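Local coordinates for protein signal transduction histidine kinase, LytS (PDB 5XSJ) that probably transfers phosphate from ATP to a histidine as the membrane-bound sensor kinase of a two-component system, represented here by its N-terminal helical part, at residues S31-D34 against N35-Q38; E49-N52 against N53-L57. All coordinates share one frame; numbering follows the deposited sequence.

In the fold
Four helices make up nearly all of this N-terminal piece of the kinase, and the two contacts sit on the first pair. Contact 1 lies on helix 15-42 and contact 2 follows it in the chain on helix 45-67, each a single run of helix whose side chains meet about one turn apart. Their centres are about 9 Å apart, and they touch directly: Ser32 OG is 3.0 Å from Tyr51 O, a probable hydrogen bond, and packs on Val55, while Ser31 meets Glu54 and Asn35 meets Ser50. The inward Phe36 and Tyr51 both pack on helix 73-99, and Phe36 also reaches helix 104-133, so that the two contacts together touch all four helices.

Contact 1. Residues S31-D34 against N35-Q38; sequences SSLD and NFNQ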
# COMPACT_ATOMS: atom_id res chain seq x y z
N SER B 31 14.04 3.32 -15.52
CA SER B 31 13.72 3.68 -16.89
C SER B 31 13.06 2.52 -17.63
O SER B 31 12.17 2.71 -18.48
CB SER B 31 14.98 4.13 -17.62
OG SER B 31 14.74 4.24 -19.01
N SER B 32 13.49 1.30 -17.30
CA SER B 32 12.87 0.12 -17.90
C SER B 32 11.38 0.04 -17.57
O SER B 32 10.55 -0.22 -18.46
CB SER B 32 13.59 -1.16 -17.43
OG SER B 32 12.94 -2.30 -17.93
N LEU B 33 11.04 0.26 -16.30
CA LEU B 33 9.65 0.24 -15.82
C LEU B 33 8.81 1.30 -16.52
O LEU B 33 7.71 1.02 -16.99
CB LEU B 33 9.60 0.46 -14.29
CG LEU B 33 8.19 0.49 -13.68
CD1 LEU B 33 7.46 -0.86 -13.84
CD2 LEU B 33 8.21 0.91 -12.23
N ASP B 34 9.35 2.51 -16.59
CA ASP B 34 8.65 3.63 -17.18
C ASP B 34 8.30 3.37 -18.65
O ASP B 34 7.16 3.61 -19.08
CB ASP B 34 9.51 4.89 -17.04
CG ASP B 34 8.83 6.13 -17.56
OD1 ASP B 34 7.58 6.15 -17.63
OD2 ASP B 34 9.55 7.09 -17.90
N ASN B 35 9.27 2.85 -19.40
CA ASN B 35 9.03 2.55 -20.80
C ASN B 35 8.06 1.39 -20.95
O ASN B 35 7.16 1.44 -21.78
CB ASN B 35 10.36 2.26 -21.51
CG ASN B 35 11.11 3.53 -21.84
OD1 ASN B 35 10.79 4.20 -22.80
ND2 ASN B 35 12.10 3.89 -21.01
N PHE B 36 8.24 0.37 -20.12
CA PHE B 36 7.29 -0.76 -20.04
C PHE B 36 5.85 -0.28 -19.84
O PHE B 36 4.96 -0.66 -20.59
CB PHE B 36 7.70 -1.70 -18.89
CG PHE B 36 6.65 -2.71 -18.53
CD1 PHE B 36 6.41 -3.81 -19.35
CD2 PHE B 36 5.92 -2.59 -17.36
CE1 PHE B 36 5.45 -4.76 -19.01
CE2 PHE B 36 4.96 -3.53 -17.01
CZ PHE B 36 4.72 -4.62 -17.83
N ASN B 37 5.64 0.56 -18.82
CA ASN B 37 4.34 1.15 -18.54
C ASN B 37 3.74 1.85 -19.76
O ASN B 37 2.60 1.59 -20.15
CB ASN B 37 4.45 2.15 -17.39
CG ASN B 37 4.59 1.47 -16.02
OD1 ASN B 37 4.25 0.30 -15.85
ND2 ASN B 37 5.09 2.22 -15.04
N GLN B 38 4.52 2.74 -20.37
CA GLN B 38 4.05 3.45 -21.56
C GLN B 38 3.73 2.50 -22.69
O GLN B 38 2.77 2.72 -23.43
CB GLN B 38 5.09 4.47 -22.03
CG GLN B 38 5.31 5.62 -21.03
CD GLN B 38 6.46 6.50 -21.45
OE1 GLN B 38 6.45 7.11 -22.53
NE2 GLN B 38 7.50 6.54 -20.62
O HOH W 1 5.96 5.15 -15.35
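The carbonyl oxygen Ser31 O is gripped twice by Asn35, at 3.0 Å from the backbone N and at 2.8 Å from the side-chain ND2. The two donors approach from opposite faces of the carbonyl plane, ND2 standing 41° out of it. These are two turns of the alpha-helix 15-42 in a four-helix bundle, and the i to i+4 bonds from Phe36 N to Ser32 O, Asn37 N to Leu33 O and Gln38 N to Asp34 O carry it forward. With chi1 at -78°, Asn35 CG sits on the backbone-N side of its CA, opposite the carbonyl carbon, and the amide turns back along the helix to Ser31.

A second polar pair crosses at Asp34 and Gln38. Gln38 NE2 makes a weak bond of 3.0 Å to Asp34 OD1 and a longer weak one to Asp34 O, with carboxylate and amide planes 43° apart. On the apolar side, Leu33 CD1 comes within 4.2 Å of Phe36 CD2, and the Phe36 ring continues into helices 73-99 and 104-133, touching Tyr87, Ile95 and Ala114.

Asn37 divides its amide: OD1 accepts a hydrogen bond from Lys115, whereas ND2 donates to a water at 3.1 Å, which in turn donates to Asp34 OD1 at 3.0 Å.

Contact 2. Residues E49-N52 against N53-L57; sequences ESYN and NEVIL
Regular alpha-helical bonds connect Glu49-Asn52 to Asn53-Leu57, with Asn53 N to Glu49 O at 3.0 Å the straightest of the four that cross (N-H...O 169°) and Ile56 N to Asn52 O the least straight. On the outer side, the Asn52 and Ile56 side chains cross at a slant, the methyl CD1 of Ile56 lying 3.6 Å from Asn52 OD1 and 3.5 Å from Asn52 O. The carbonyl accepts the Ile56 N-H, and the hydrocarbon arm of the same residue lies beside it. Asn52 has its CG trans to the backbone N (chi1 -177°), which carries the amide out beside the next turn. One water spans the two neighbouring asparagines, 3.1 Å from Asn52 OD1 and 2.7 Å from Asn53 OD1; more acceptors surround it than it has protons, so both bonds need not be made at once. Glu49 and Asn53 run side by side in the same direction, Glu49 CG 4.1 Å from Asn53 ND2, their flat end groups 84° apart.

The other side of this turn faces into the four-helix bundle. Tyr51 and Val55, one turn apart, both pack on Tyr87 of helix 73-99, and Tyr51 OH is hydrogen-bonded to Ser91 there. Across the turn, Val55 CG2 approaches the Tyr51 ring obliquely, 4.5 Å from CE1. The same methyl is wedged against the backbone, 3.2 Å from Asn52 O. Glu54 CG sits ahead of Ser50 O; beyond it the chain turns, and the carboxylate reaches helix 15-42, where OE1 is hydrogen-bonded to His28 ND1.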
# COMPACT_ATOMS: atom_id res chain seq x y z
N GLU B 49 11.30 -1.38 -26.97
CA GLU B 49 12.73 -1.43 -27.25
C GLU B 49 13.55 -0.84 -26.11
O GLU B 49 14.55 -1.42 -25.68
CB GLU B 49 13.04 -0.68 -28.55
CG GLU B 49 14.48 -0.78 -29.00
CD GLU B 49 14.80 0.13 -30.18
OE1 GLU B 49 15.98 0.22 -30.57
OE2 GLU B 49 13.87 0.79 -30.70
N SER B 50 13.13 0.31 -25.61
CA SER B 50 13.81 0.93 -24.48
C SER B 50 13.61 0.13 -23.19
O SER B 50 14.52 0.03 -22.37
CB SER B 50 13.33 2.36 -24.26
OG SER B 50 13.72 3.19 -25.34
N TYR B 51 12.42 -0.42 -23.00
CA TYR B 51 12.17 -1.29 -21.83
C TYR B 51 13.20 -2.40 -21.80
O TYR B 51 13.79 -2.70 -20.77
CB TYR B 51 10.75 -1.87 -21.90
CG TYR B 51 10.68 -3.31 -21.43
CD1 TYR B 51 10.63 -3.60 -20.07
CD2 TYR B 51 10.66 -4.38 -22.32
CE1 TYR B 51 10.59 -4.89 -19.61
CE2 TYR B 51 10.60 -5.72 -21.86
CZ TYR B 51 10.56 -5.94 -20.48
OH TYR B 51 10.50 -7.19 -19.90
N ASN B 52 13.40 -3.00 -22.96
CA ASN B 52 14.24 -4.17 -23.09
C ASN B 52 15.72 -3.83 -22.93
O ASN B 52 16.44 -4.50 -22.19
CB ASN B 52 13.97 -4.86 -24.42
CG ASN B 52 14.77 -6.13 -24.58
OD1 ASN B 52 15.49 -6.31 -25.58
ND2 ASN B 52 14.67 -7.01 -23.59
N ASN B 53 16.16 -2.78 -23.61
CA ASN B 53 17.54 -2.30 -23.50
C ASN B 53 17.93 -1.96 -22.06
O ASN B 53 19.01 -2.32 -21.59
CB ASN B 53 17.76 -1.07 -24.39
CG ASN B 53 17.77 -1.41 -25.89
OD1 ASN B 53 17.65 -2.57 -26.28
ND2 ASN B 53 17.89 -0.39 -26.72
N GLU B 54 17.05 -1.25 -21.37
CA GLU B 54 17.36 -0.86 -20.00
C GLU B 54 17.45 -2.07 -19.06
O GLU B 54 18.34 -2.09 -18.21
CB GLU B 54 16.34 0.16 -19.49
CG GLU B 54 16.40 1.49 -20.25
CD GLU B 54 17.64 2.31 -19.91
OE1 GLU B 54 18.13 2.26 -18.76
OE2 GLU B 54 18.15 3.01 -20.79
N VAL B 55 16.60 -3.10 -19.19
CA VAL B 55 16.82 -4.25 -18.30
C VAL B 55 18.04 -5.06 -18.65
O VAL B 55 18.63 -5.68 -17.77
CB VAL B 55 15.66 -5.29 -18.21
CG1 VAL B 55 14.66 -4.86 -17.24
CG2 VAL B 55 15.02 -5.61 -19.53
N ILE B 56 18.43 -5.08 -19.92
CA ILE B 56 19.66 -5.76 -20.31
C ILE B 56 20.81 -5.13 -19.58
O ILE B 56 21.67 -5.82 -19.04
CB ILE B 56 19.90 -5.69 -21.85
CG1 ILE B 56 18.99 -6.68 -22.57
CG2 ILE B 56 21.34 -6.02 -22.18
CD1 ILE B 56 18.79 -6.36 -24.05
N LEU B 57 20.80 -3.81 -19.52
CA LEU B 57 21.90 -3.08 -18.91
C LEU B 57 21.90 -3.25 -17.39
O LEU B 57 22.97 -3.39 -16.78
CB LEU B 57 21.83 -1.59 -19.29
CG LEU B 57 22.06 -1.24 -20.77
CD1 LEU B 57 21.61 0.19 -21.06
CD2 LEU B 57 23.53 -1.42 -21.15
O HOH W 2 15.53 -3.87 -27.44